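Inactive poly [ADP-ribose] polymerase RCD1 (Arabidopsis thaliana, PDB 5NGO) is an inactive member of the poly(ADP-ribose) polymerase family and is bound by the downy mildew effector HaRxL106, which thereby suppresses plant immunity. Local coordinates at residues A[152-155]-A[159-162]; A[132-137]-A[164-169]; A[98-103]-A[126-131]; A[62-67]-A[175-180]; A[72-77]-A[120-125]. All coordinates share one frame; numbering follows the deposited sequence.

All five contacts lie in or against one mixed beta sheet, and they illustrate how such a sheet is tied together beyond its backbone ladder. Along the chain, interaction 4 spans the longest loop and encloses the others; interactions 5 and 3 cross, both using strand 121-129, and interaction 1 is nested inside interaction 2. In space, interactions 3 and 4 lie near the middle, with centres about 7 Å apart. Interactions 1 and 2, about 9 Å between centres, sit toward the edge strand 134-135, whereas interaction 5 is on the opposite side of the chain's centre, about 23 Å from interaction 2, centre to centre. Thus distant parts of the sequence share a single catalytic-type domain in an inactive family member.

Interaction 1 (A[152-155]-A[159-162]); sequences NGVD and SPKN
The carboxylate oxygen OD1 of D155 is approached by two successive backbone N-H groups from residues 159-162. K161 N lies 3.1 Å from D155 OD1 and points at it almost straight, meeting the syn lone pair, the one on the side of the other oxygen. N162 N adds a weak bond to the same atom. The second oxygen is held by a side chain: N162 ND2 comes within 2.7 Å of D155 OD2, from above the carboxylate plane, while the acceptor stays close to the plane of the amide. The two flat groups are nearly perpendicular, 84° apart. With chi1 at 63°, CG of D155 sits between its own backbone N and carbonyl carbon, which brings the carboxylate in front of the N-H groups of K161 and N162. The backbone adds one bond, D155 N to N162 O at 3.3 Å, within the antiparallel hairpin that joins strands 153-154 and 162-165. Beside the polar cluster, V154 CG2 rests on P160 CB at 3.7 Å, and V154 CA offers a CH...O contact to N162 O. Backbone bonds from V154 to E134 and from K161 to A102 carry the hairpin into the strands beyond it. Three N-H donors, one of them weakly bonded, converge on one carboxylate and would be expected to favour its charged form; they fix the hairpin's connecting loop through D155 as well as through the backbone.

Interaction 2 (A[132-137]-A[164-169]); sequences NMELLR and IVWNIN
L136 reaches across to I164 and W166 with its two methyl groups, one for each partner. Its CB leaves the backbone toward 164-169, and neither CB nor CG touches that segment; the contact begins at the fork. CD2 settles against the flank of I164, 3.5 Å from CG1 and 4.0 Å from CB of that residue. CD1 goes the other way, to the six-membered end of the indole, where W166 CZ2 lies 4.2 Å from it. The leucine and the tryptophan run past each other in opposite directions, whereas the leucine and the isoleucine are set at a slant. W166 is brought here by chi1 of -51°, which carries CG to the side of the backbone N and swings the indole back over I164. As a result I164 CG2 lies 3.7 Å above one face of the W166 ring, displaced toward its rim, and the three side chains form one apolar cluster. E134 borders the cluster, with OE2 4.4 Å from W166 CZ2, but its carboxylate is engaged elsewhere, accepting from G146 N and from Q142 NE2. Y94 packs on L136, and H99 of strand 98-102 on I164. Between the two segments runs strand 153-154, which bonds through its backbone to E134 and L136 on one flank and to I164 on the other. The contact thus joins next-but-one strands over an intervening one, at the edge of the mixed sheet of the ADP-ribosyltransferase fold.

Interaction 3 (A[98-103]-A[126-131]); sequences IHLTAA and CRVIMG
No ring or other flat side chain enters the contact of L100 with C126 and V128, which is made of methyl groups and a thiol. The setting is the central sheet of the ADP-ribosyltransferase fold, in which strand 62-68 separates strand 98-102 from strand 121-129. L100 and V128 both pack on A65 of that middle strand, whose side chain is a single methyl group, and over it the larger residues of the strands on its two flanks can meet. The backbones stay far apart: even the nearest pair of CA atoms, those of L100 and C126, is separated by 8.8 Å, so side chains alone bridge the gap. L100 does so with a single branch, CD2, which points between two residues of strand 121-129. With chi1 at -58°, CG of L100 lies opposite the carbonyl carbon and beside the backbone N, which sends the CD2 branch toward C126 and V128. V165 of the neighbouring strand 162-165 packs on both L100 and V128 and continues the apolar layer. R127, between the two contact residues, points away from strand 98-102, to the other face of the sheet. C126 and V128 therefore share the face that L100 occupies, in keeping with the zigzag of an extended strand. The two approaches are nearly equal, ordinary van der Waals distances: CD2 of L100 stands 4.1 Å from C126 SG and 4.0 Å from V128 CG2.

Interaction 4 (A[62-67]-A[175-180]); sequences VRYAWL and FPEFVV
Two contacts of different chemistry, Y64 with E177 and W66 with V180, link these strands across strand 121-129, which runs between them. The first is a polar group against an aromatic edge. E177 OE1 lies in the plane of the Y64 ring, 3.7 Å from CE1 and 3.8 Å from OH, and the carboxylate is turned only 18° from that plane. E177 gets there as an extended chain, CG anti to the backbone N at chi1 -165°. Its strongest partner is R127 of the middle strand: E177 OE2 makes a salt bridge with R127 NH2, and R127 also packs on Y64, so the three side chains form one cluster over this face.

The second contact is apolar. W66 CZ3, at the rim of the six-membered ring, meets V180 CG2 at 3.8 Å, again near the ring plane. The indole is also held by the bond from NE1 to A103 O and by an edge-to-face pairing with F16 of helix 9-19; V180 touches that same helix.

At E177 itself the strand is irregular: E177 and F178 both face L125, a classic beta bulge. The touching parts run 44° apart, 64-66 against 177-180. An aromatic edge carries a slight positive charge, so the carboxylate beside Y64 is probably in a mildly favourable field, while R127 probably supplies most of the compensating charge; the tryptophan and valine contribute only apolar packing.

Interaction 5 (A[72-77]-A[120-125]); sequences EVLSAV and VRYMVL
This is a small hydrophobic contact between a short helix and the sheet: L74 of helix 71-74 packs on Y122 and V124 of strand 121-129. The two strand residues lie two apart and so present their side chains on one face, toward the leucine. L74 divides its tip between them. CD1 comes within 4.1 Å of Y122 CD2, approaching the phenol ring obliquely, and CD2 is 4.3 Å from V124 CG2. The leucine and tyrosine side chains cross at about a right angle, while the backbones keep their distance, the CA atoms of L74 and Y122 being 9.1 Å apart. For L74 a chi1 of -66° puts CG opposite the carbonyl carbon, and chi2 of -175° extends the chain, which directs the two methyl groups toward the strand. The hydroxyl of Y122 is engaged outside the contact, hydrogen-bonded to D116 OD2. The intervening M123 points away from the helix; on that other face of the strand, M123 and L125 meet helix 9-19. V124 in turn touches P176 of strand 174-182. Helix 71-74 is only weakly bonded, and the V77 N to V73 O bond that follows is itself weak. Apolar contact is all that L74 brings to the strand, so the contact rests on van der Waals packing of two methyl groups and has no polar bond between the segments to give it direction.

Interaction 1 (A[152-155]-A[159-162])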
# COMPACT_ATOMS: atom_id res chain seq x y z
N ASN A 152 -3.65 7.11 10.62
CA ASN A 152 -3.05 7.41 9.30
C ASN A 152 -4.01 8.30 8.49
O ASN A 152 -5.16 8.50 8.88
CB ASN A 152 -2.70 6.10 8.58
CG ASN A 152 -1.56 5.33 9.29
OD1 ASN A 152 -0.51 5.88 9.57
ND2 ASN A 152 -1.80 4.06 9.57
N GLY A 153 -3.52 8.86 7.38
CA GLY A 153 -4.24 9.91 6.65
C GLY A 153 -4.89 9.46 5.36
O GLY A 153 -4.46 8.47 4.75
N VAL A 154 -5.97 10.14 4.95
CA VAL A 154 -6.67 9.89 3.70
C VAL A 154 -7.13 11.16 3.00
O VAL A 154 -7.38 12.16 3.67
CB VAL A 154 -7.87 8.96 3.95
CG1 VAL A 154 -8.92 9.55 4.92
CG2 VAL A 154 -8.49 8.46 2.64
N ASP A 155 -7.22 11.14 1.67
CA ASP A 155 -7.60 12.34 0.89
C ASP A 155 -9.11 12.62 0.81
O ASP A 155 -9.52 13.77 0.70
CB ASP A 155 -6.97 12.32 -0.51
CG ASP A 155 -7.44 11.16 -1.39
OD1 ASP A 155 -8.17 10.25 -0.92
OD2 ASP A 155 -7.05 11.15 -2.57
N SER A 159 -15.01 8.33 -0.82
CA SER A 159 -14.34 7.61 -1.91
C SER A 159 -12.82 7.83 -1.83
O SER A 159 -12.27 8.65 -2.59
CB SER A 159 -14.88 8.07 -3.27
OG SER A 159 -16.15 7.52 -3.50
N PRO A 160 -12.14 7.09 -0.94
CA PRO A 160 -10.67 7.24 -0.85
C PRO A 160 -9.96 6.92 -2.15
O PRO A 160 -10.32 5.95 -2.84
CB PRO A 160 -10.25 6.23 0.24
CG PRO A 160 -11.51 6.02 1.04
CD PRO A 160 -12.65 6.14 0.05
N LYS A 161 -8.98 7.74 -2.49
CA LYS A 161 -8.04 7.45 -3.57
C LYS A 161 -6.61 7.24 -3.08
O LYS A 161 -5.91 6.42 -3.66
CB LYS A 161 -8.07 8.56 -4.62
CG LYS A 161 -9.32 8.52 -5.48
CD LYS A 161 -9.06 9.17 -6.85
CE LYS A 161 -10.34 9.33 -7.65
NZ LYS A 161 -11.30 10.29 -7.07
N ASN A 162 -6.19 7.95 -2.04
CA ASN A 162 -4.83 7.90 -1.54
C ASN A 162 -4.84 7.77 -0.03
O ASN A 162 -5.57 8.48 0.65
CB ASN A 162 -4.05 9.16 -1.93
CG ASN A 162 -4.01 9.39 -3.41
OD1 ASN A 162 -3.02 9.06 -4.07
ND2 ASN A 162 -5.09 9.95 -3.96

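Interaction 2 (A[132-137]-A[164-169])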
# COMPACT_ATOMS: atom_id res chain seq x y z
N ASN A 132 -8.32 5.17 12.98
CA ASN A 132 -9.10 6.40 12.87
C ASN A 132 -8.49 7.30 11.83
O ASN A 132 -7.48 7.96 12.08
CB ASN A 132 -9.14 7.16 14.20
CG ASN A 132 -10.12 6.56 15.15
OD1 ASN A 132 -9.79 6.31 16.27
ND2 ASN A 132 -11.35 6.38 14.70
N MET A 133 -9.13 7.37 10.66
CA MET A 133 -8.55 8.06 9.52
C MET A 133 -8.66 9.57 9.65
O MET A 133 -9.73 10.09 9.95
CB MET A 133 -9.25 7.61 8.23
CG MET A 133 -9.09 6.14 7.96
SD MET A 133 -9.74 5.61 6.39
CE MET A 133 -8.65 6.33 5.27
N GLU A 134 -7.54 10.27 9.42
CA GLU A 134 -7.53 11.72 9.33
C GLU A 134 -7.81 12.13 7.88
O GLU A 134 -7.11 11.70 6.96
CB GLU A 134 -6.17 12.26 9.75
CG GLU A 134 -6.09 13.77 9.86
CD GLU A 134 -4.72 14.28 10.29
OE1 GLU A 134 -4.45 15.48 10.07
OE2 GLU A 134 -3.89 13.51 10.81
N LEU A 135 -8.82 12.97 7.68
CA LEU A 135 -9.04 13.64 6.40
C LEU A 135 -7.95 14.70 6.26
O LEU A 135 -7.88 15.60 7.11
CB LEU A 135 -10.44 14.29 6.35
CG LEU A 135 -10.93 15.04 5.09
CD1 LEU A 135 -10.46 14.36 3.80
CD2 LEU A 135 -12.45 15.28 5.13
N LEU A 136 -7.10 14.58 5.25
CA LEU A 136 -5.95 15.47 5.12
C LEU A 136 -6.27 16.80 4.44
O LEU A 136 -6.84 16.84 3.35
CB LEU A 136 -4.81 14.78 4.36
CG LEU A 136 -3.73 13.95 5.09
CD1 LEU A 136 -4.13 13.39 6.44
CD2 LEU A 136 -3.19 12.84 4.20
N ARG A 137 -5.81 17.85 5.11
CA ARG A 137 -6.12 19.23 4.76
C ARG A 137 -5.12 19.85 3.77
O ARG A 137 -5.21 21.05 3.48
CB ARG A 137 -6.19 20.11 6.02
CG ARG A 137 -7.03 19.60 7.19
CD ARG A 137 -8.47 20.13 7.30
NE ARG A 137 -8.52 21.60 7.25
CZ ARG A 137 -9.45 22.34 6.63
NH1 ARG A 137 -10.47 21.79 5.96
NH2 ARG A 137 -9.36 23.68 6.68
N ILE A 164 -2.05 7.91 3.24
CA ILE A 164 -0.71 8.30 3.68
C ILE A 164 -0.50 7.59 5.00
O ILE A 164 -1.26 7.80 5.94
CB ILE A 164 -0.59 9.82 3.91
CG1 ILE A 164 -0.99 10.62 2.68
CG2 ILE A 164 0.83 10.18 4.34
CD1 ILE A 164 0.03 10.60 1.57
N VAL A 165 0.51 6.73 5.06
CA VAL A 165 0.93 6.11 6.32
C VAL A 165 2.19 6.84 6.76
O VAL A 165 3.17 6.92 6.01
CB VAL A 165 1.19 4.61 6.14
CG1 VAL A 165 1.80 4.02 7.40
CG2 VAL A 165 -0.09 3.90 5.77
N TRP A 166 2.15 7.39 7.99
CA TRP A 166 3.28 8.21 8.50
C TRP A 166 4.52 7.34 8.72
O TRP A 166 4.40 6.15 8.99
CB TRP A 166 2.91 8.93 9.79
CG TRP A 166 1.62 9.67 9.67
CD1 TRP A 166 0.44 9.40 10.33
CD2 TRP A 166 1.35 10.76 8.78
NE1 TRP A 166 -0.52 10.28 9.92
CE2 TRP A 166 0.00 11.12 8.97
CE3 TRP A 166 2.13 11.47 7.86
CZ2 TRP A 166 -0.59 12.17 8.27
CZ3 TRP A 166 1.54 12.51 7.16
CH2 TRP A 166 0.19 12.86 7.36
N ASN A 167 5.70 7.95 8.62
CA ASN A 167 6.96 7.21 8.72
C ASN A 167 7.06 6.35 9.97
O ASN A 167 7.44 5.19 9.86
CB ASN A 167 8.15 8.16 8.61
CG ASN A 167 8.40 8.61 7.17
OD1 ASN A 167 7.59 8.36 6.28
ND2 ASN A 167 9.52 9.28 6.94
N ILE A 168 6.65 6.88 11.10
CA ILE A 168 6.62 6.15 12.37
C ILE A 168 5.82 4.83 12.30
O ILE A 168 6.13 3.87 13.00
CB ILE A 168 6.13 7.03 13.56
CG1 ILE A 168 4.70 7.60 13.38
CG2 ILE A 168 7.13 8.11 13.93
CD1 ILE A 168 4.00 7.88 14.68
N ASN A 169 4.80 4.79 11.45
CA ASN A 169 3.91 3.65 11.35
C ASN A 169 4.26 2.67 10.22
O ASN A 169 3.59 1.65 10.09
CB ASN A 169 2.47 4.16 11.15
CG ASN A 169 1.94 4.93 12.36
OD1 ASN A 169 2.40 4.76 13.49
ND2 ASN A 169 0.97 5.81 12.11

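Interaction 3 (A[98-103]-A[126-131])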
# COMPACT_ATOMS: atom_id res chain seq x y z
N ILE A 98 4.52 7.01 3.56
CA ILE A 98 4.33 6.07 2.44
C ILE A 98 2.96 6.37 1.84
O ILE A 98 1.96 6.41 2.56
CB ILE A 98 4.49 4.58 2.86
CG1 ILE A 98 5.93 4.27 3.26
CG2 ILE A 98 4.07 3.60 1.76
CD1 ILE A 98 6.31 4.81 4.61
N HIS A 99 2.92 6.59 0.52
CA HIS A 99 1.69 6.88 -0.21
C HIS A 99 1.21 5.59 -0.87
O HIS A 99 1.96 4.95 -1.63
CB HIS A 99 1.94 7.93 -1.28
CG HIS A 99 2.19 9.30 -0.72
ND1 HIS A 99 3.12 9.54 0.26
CD2 HIS A 99 1.63 10.50 -1.02
CE1 HIS A 99 3.14 10.83 0.55
NE2 HIS A 99 2.23 11.43 -0.20
N LEU A 100 -0.03 5.20 -0.57
CA LEU A 100 -0.64 4.03 -1.19
C LEU A 100 -1.94 4.42 -1.84
O LEU A 100 -2.58 5.39 -1.44
CB LEU A 100 -0.91 2.93 -0.17
CG LEU A 100 0.28 2.41 0.61
CD1 LEU A 100 0.34 3.10 1.99
CD2 LEU A 100 0.22 0.91 0.78
N THR A 101 -2.33 3.62 -2.83
CA THR A 101 -3.52 3.86 -3.58
C THR A 101 -4.63 2.94 -3.05
O THR A 101 -4.38 1.79 -2.68
CB THR A 101 -3.28 3.61 -5.06
OG1 THR A 101 -2.31 4.53 -5.58
CG2 THR A 101 -4.57 3.67 -5.84
N ALA A 102 -5.87 3.46 -2.96
CA ALA A 102 -6.97 2.68 -2.43
C ALA A 102 -7.24 1.46 -3.34
O ALA A 102 -6.90 1.47 -4.54
CB ALA A 102 -8.20 3.52 -2.32
N ALA A 103 -7.86 0.42 -2.73
CA ALA A 103 -8.08 -0.86 -3.38
C ALA A 103 -8.72 -0.82 -4.79
O ALA A 103 -8.37 -1.62 -5.66
CB ALA A 103 -8.91 -1.76 -2.48
N CYS A 126 -1.03 -4.43 -0.32
CA CYS A 126 -0.75 -4.41 1.12
C CYS A 126 -2.01 -4.40 1.97
O CYS A 126 -3.06 -3.92 1.53
CB CYS A 126 0.00 -3.14 1.48
SG CYS A 126 1.59 -2.94 0.68
N ARG A 127 -1.89 -4.96 3.16
CA ARG A 127 -2.86 -4.71 4.23
C ARG A 127 -2.35 -3.49 4.96
O ARG A 127 -1.16 -3.41 5.26
CB ARG A 127 -2.90 -5.87 5.22
CG ARG A 127 -3.07 -7.24 4.61
CD ARG A 127 -3.55 -8.24 5.63
NE ARG A 127 -3.44 -9.60 5.15
CZ ARG A 127 -3.65 -10.69 5.90
NH1 ARG A 127 -4.01 -10.59 7.18
NH2 ARG A 127 -3.56 -11.90 5.34
N VAL A 128 -3.23 -2.53 5.20
CA VAL A 128 -2.89 -1.30 5.90
C VAL A 128 -3.85 -1.12 7.06
O VAL A 128 -5.07 -1.20 6.88
CB VAL A 128 -2.98 -0.06 4.99
CG1 VAL A 128 -2.48 1.18 5.72
CG2 VAL A 128 -2.21 -0.28 3.70
N ILE A 129 -3.28 -0.85 8.23
CA ILE A 129 -4.05 -0.48 9.42
C ILE A 129 -4.26 1.02 9.36
O ILE A 129 -3.36 1.80 9.68
CB ILE A 129 -3.32 -0.86 10.71
CG1 ILE A 129 -3.12 -2.38 10.78
CG2 ILE A 129 -4.09 -0.37 11.93
CD1 ILE A 129 -2.07 -2.81 11.80
N MET A 130 -5.45 1.43 8.93
CA MET A 130 -5.75 2.84 8.79
C MET A 130 -6.26 3.45 10.09
O MET A 130 -6.11 4.65 10.30
CB MET A 130 -6.77 3.05 7.66
CG MET A 130 -6.15 2.87 6.28
SD MET A 130 -4.74 3.91 5.92
CE MET A 130 -5.36 5.54 6.18
N GLY A 131 -6.85 2.61 10.96
CA GLY A 131 -7.38 3.07 12.25
C GLY A 131 -8.40 4.18 12.09
O GLY A 131 -9.22 4.14 11.18

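Interaction 4 (A[62-67]-A[175-180])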
# COMPACT_ATOMS: atom_id res chain seq x y z
N VAL A 62 -8.67 -2.16 8.95
CA VAL A 62 -7.69 -2.73 8.05
C VAL A 62 -8.24 -2.65 6.63
O VAL A 62 -9.36 -3.08 6.37
CB VAL A 62 -7.36 -4.19 8.42
CG1 VAL A 62 -6.37 -4.78 7.42
CG2 VAL A 62 -6.76 -4.25 9.84
N ARG A 63 -7.44 -2.11 5.71
CA ARG A 63 -7.81 -1.98 4.31
C ARG A 63 -6.74 -2.52 3.40
O ARG A 63 -5.58 -2.62 3.77
CB ARG A 63 -8.06 -0.51 3.97
CG ARG A 63 -9.45 -0.06 4.32
CD ARG A 63 -9.49 1.38 4.77
NE ARG A 63 -10.80 1.68 5.39
CZ ARG A 63 -11.76 2.43 4.86
NH1 ARG A 63 -11.60 3.04 3.66
NH2 ARG A 63 -12.87 2.63 5.57
N TYR A 64 -7.15 -2.93 2.20
CA TYR A 64 -6.19 -3.28 1.17
C TYR A 64 -5.82 -2.01 0.43
O TYR A 64 -6.66 -1.13 0.26
CB TYR A 64 -6.72 -4.35 0.24
CG TYR A 64 -6.63 -5.74 0.82
CD1 TYR A 64 -5.40 -6.38 0.96
CD2 TYR A 64 -7.77 -6.42 1.27
CE1 TYR A 64 -5.29 -7.66 1.44
CE2 TYR A 64 -7.69 -7.69 1.80
CZ TYR A 64 -6.43 -8.29 1.91
OH TYR A 64 -6.38 -9.59 2.34
N ALA A 65 -4.56 -1.89 0.04
CA ALA A 65 -4.09 -0.74 -0.73
C ALA A 65 -2.91 -1.13 -1.60
O ALA A 65 -2.22 -2.10 -1.30
CB ALA A 65 -3.70 0.38 0.23
N TRP A 66 -2.70 -0.39 -2.68
CA TRP A 66 -1.69 -0.70 -3.67
C TRP A 66 -0.47 0.19 -3.46
O TRP A 66 -0.61 1.41 -3.27
CB TRP A 66 -2.20 -0.50 -5.08
CG TRP A 66 -3.37 -1.33 -5.44
CD1 TRP A 66 -4.67 -0.95 -5.45
CD2 TRP A 66 -3.36 -2.70 -5.84
NE1 TRP A 66 -5.47 -1.99 -5.82
CE2 TRP A 66 -4.69 -3.08 -6.06
CE3 TRP A 66 -2.34 -3.64 -6.04
CZ2 TRP A 66 -5.04 -4.37 -6.48
CZ3 TRP A 66 -2.67 -4.90 -6.43
CH2 TRP A 66 -4.02 -5.26 -6.65
N LEU A 67 0.71 -0.44 -3.48
CA LEU A 67 1.97 0.25 -3.34
C LEU A 67 2.80 0.06 -4.61
O LEU A 67 3.18 -1.07 -4.93
CB LEU A 67 2.74 -0.34 -2.13
CG LEU A 67 4.11 0.27 -1.83
CD1 LEU A 67 4.01 1.76 -1.51
CD2 LEU A 67 4.72 -0.47 -0.63
N PHE A 175 1.45 -4.39 5.86
CA PHE A 175 1.96 -5.70 5.53
C PHE A 175 1.87 -5.91 4.00
O PHE A 175 0.78 -6.08 3.48
CB PHE A 175 1.20 -6.81 6.26
CG PHE A 175 1.64 -8.18 5.86
CD1 PHE A 175 2.92 -8.63 6.13
CD2 PHE A 175 0.78 -9.02 5.17
CE1 PHE A 175 3.33 -9.90 5.75
CE2 PHE A 175 1.18 -10.30 4.78
CZ PHE A 175 2.45 -10.74 5.06
N PRO A 176 3.02 -5.90 3.30
CA PRO A 176 3.06 -6.27 1.88
C PRO A 176 2.77 -7.71 1.67
O PRO A 176 3.46 -8.52 2.22
CB PRO A 176 4.50 -5.93 1.45
CG PRO A 176 5.18 -5.37 2.62
CD PRO A 176 4.37 -5.65 3.83
N GLU A 177 1.74 -8.04 0.92
CA GLU A 177 1.28 -9.41 0.83
C GLU A 177 1.38 -10.04 -0.53
O GLU A 177 1.76 -11.19 -0.65
CB GLU A 177 -0.17 -9.50 1.33
CG GLU A 177 -0.60 -10.93 1.61
CD GLU A 177 -1.89 -11.07 2.29
OE1 GLU A 177 -2.66 -10.09 2.33
OE2 GLU A 177 -2.18 -12.18 2.77
N PHE A 178 1.02 -9.30 -1.57
CA PHE A 178 0.94 -9.82 -2.93
C PHE A 178 1.71 -8.92 -3.90
O PHE A 178 1.73 -7.72 -3.72
CB PHE A 178 -0.48 -9.90 -3.40
CG PHE A 178 -1.36 -10.85 -2.64
CD1 PHE A 178 -2.05 -10.43 -1.53
CD2 PHE A 178 -1.62 -12.12 -3.14
CE1 PHE A 178 -2.91 -11.33 -0.84
CE2 PHE A 178 -2.46 -13.00 -2.50
CZ PHE A 178 -3.14 -12.62 -1.35
N VAL A 179 2.35 -9.53 -4.90
CA VAL A 179 2.98 -8.81 -5.99
C VAL A 179 2.24 -9.12 -7.28
O VAL A 179 2.06 -10.30 -7.64
CB VAL A 179 4.46 -9.21 -6.18
CG1 VAL A 179 5.08 -8.42 -7.32
CG2 VAL A 179 5.24 -8.96 -4.89
N VAL A 180 1.83 -8.07 -8.00
CA VAL A 180 1.18 -8.20 -9.29
C VAL A 180 2.16 -7.72 -10.34
O VAL A 180 2.60 -6.56 -10.29
CB VAL A 180 -0.12 -7.35 -9.35
CG1 VAL A 180 -0.72 -7.40 -10.75
CG2 VAL A 180 -1.13 -7.85 -8.33

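Interaction 5 (A[72-77]-A[120-125])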
# COMPACT_ATOMS: atom_id res chain seq x y z
N GLU A 72 13.83 -4.30 -8.25
CA GLU A 72 15.01 -4.19 -7.39
C GLU A 72 14.74 -4.18 -5.87
O GLU A 72 15.57 -4.67 -5.10
CB GLU A 72 15.87 -2.98 -7.80
CG GLU A 72 16.60 -3.12 -9.14
CD GLU A 72 17.02 -1.79 -9.79
OE1 GLU A 72 17.20 -0.79 -9.05
OE2 GLU A 72 17.17 -1.74 -11.04
N VAL A 73 13.59 -3.65 -5.43
CA VAL A 73 13.28 -3.56 -3.99
C VAL A 73 12.53 -4.77 -3.40
O VAL A 73 12.46 -4.90 -2.18
CB VAL A 73 12.48 -2.26 -3.67
CG1 VAL A 73 11.00 -2.42 -4.03
CG2 VAL A 73 12.66 -1.83 -2.21
N LEU A 74 11.99 -5.65 -4.24
CA LEU A 74 11.20 -6.81 -3.79
C LEU A 74 11.95 -7.73 -2.83
O LEU A 74 11.42 -8.11 -1.79
CB LEU A 74 10.73 -7.66 -4.97
CG LEU A 74 9.73 -7.05 -5.96
CD1 LEU A 74 9.33 -8.14 -6.96
CD2 LEU A 74 8.51 -6.47 -5.27
N SER A 75 13.18 -8.09 -3.22
CA SER A 75 14.06 -8.92 -2.40
C SER A 75 14.23 -8.36 -0.96
O SER A 75 14.12 -9.11 0.00
CB SER A 75 15.43 -9.06 -3.08
OG SER A 75 16.45 -9.41 -2.15
N ALA A 76 14.47 -7.06 -0.85
CA ALA A 76 14.71 -6.42 0.45
C ALA A 76 13.46 -6.32 1.35
O ALA A 76 13.57 -6.47 2.56
CB ALA A 76 15.31 -5.03 0.24
N VAL A 77 12.28 -6.11 0.76
CA VAL A 77 11.12 -5.57 1.51
C VAL A 77 10.69 -6.24 2.80
O VAL A 77 10.32 -5.57 3.67
CB VAL A 77 9.89 -5.41 0.58
CG1 VAL A 77 9.13 -6.72 0.41
CG2 VAL A 77 8.97 -4.30 1.07
N VAL A 120 8.26 -5.07 -17.82
CA VAL A 120 7.34 -5.54 -16.79
C VAL A 120 7.35 -4.55 -15.63
O VAL A 120 8.38 -4.01 -15.26
CB VAL A 120 7.71 -6.99 -16.33
CG1 VAL A 120 6.84 -7.48 -15.19
CG2 VAL A 120 7.67 -7.97 -17.47
N ARG A 121 6.16 -4.35 -15.06
CA ARG A 121 5.94 -3.46 -13.93
C ARG A 121 5.43 -4.26 -12.74
O ARG A 121 4.92 -5.36 -12.91
CB ARG A 121 4.90 -2.40 -14.31
CG ARG A 121 5.35 -1.47 -15.41
CD ARG A 121 4.17 -0.63 -15.88
NE ARG A 121 4.50 0.19 -17.04
CZ ARG A 121 4.85 1.48 -17.01
NH1 ARG A 121 4.93 2.17 -15.86
NH2 ARG A 121 5.11 2.08 -18.16
N TYR A 122 5.57 -3.68 -11.55
CA TYR A 122 5.32 -4.39 -10.29
C TYR A 122 4.57 -3.50 -9.32
O TYR A 122 5.02 -2.41 -8.99
CB TYR A 122 6.62 -4.82 -9.63
CG TYR A 122 7.51 -5.68 -10.49
CD1 TYR A 122 8.40 -5.12 -11.39
CD2 TYR A 122 7.45 -7.08 -10.40
CE1 TYR A 122 9.21 -5.92 -12.18
CE2 TYR A 122 8.28 -7.90 -11.17
CZ TYR A 122 9.16 -7.31 -12.08
OH TYR A 122 9.99 -8.08 -12.86
N MET A 123 3.44 -3.99 -8.85
CA MET A 123 2.61 -3.31 -7.86
C MET A 123 2.35 -4.28 -6.70
O MET A 123 1.99 -5.44 -6.94
CB MET A 123 1.29 -2.93 -8.52
CG MET A 123 0.34 -2.12 -7.63
SD MET A 123 0.42 -0.36 -7.88
CE MET A 123 -0.88 -0.20 -9.08
N VAL A 124 2.52 -3.79 -5.46
CA VAL A 124 2.34 -4.64 -4.29
C VAL A 124 0.97 -4.36 -3.66
O VAL A 124 0.62 -3.20 -3.45
CB VAL A 124 3.46 -4.39 -3.25
CG1 VAL A 124 3.26 -5.20 -1.99
CG2 VAL A 124 4.81 -4.71 -3.84
N LEU A 125 0.20 -5.40 -3.38
CA LEU A 125 -1.03 -5.27 -2.60
C LEU A 125 -0.68 -5.44 -1.11
O LEU A 125 -0.11 -6.46 -0.72
CB LEU A 125 -2.11 -6.28 -2.98
CG LEU A 125 -3.47 -6.09 -2.31
CD1 LEU A 125 -4.09 -4.81 -2.78
CD2 LEU A 125 -4.44 -7.20 -2.63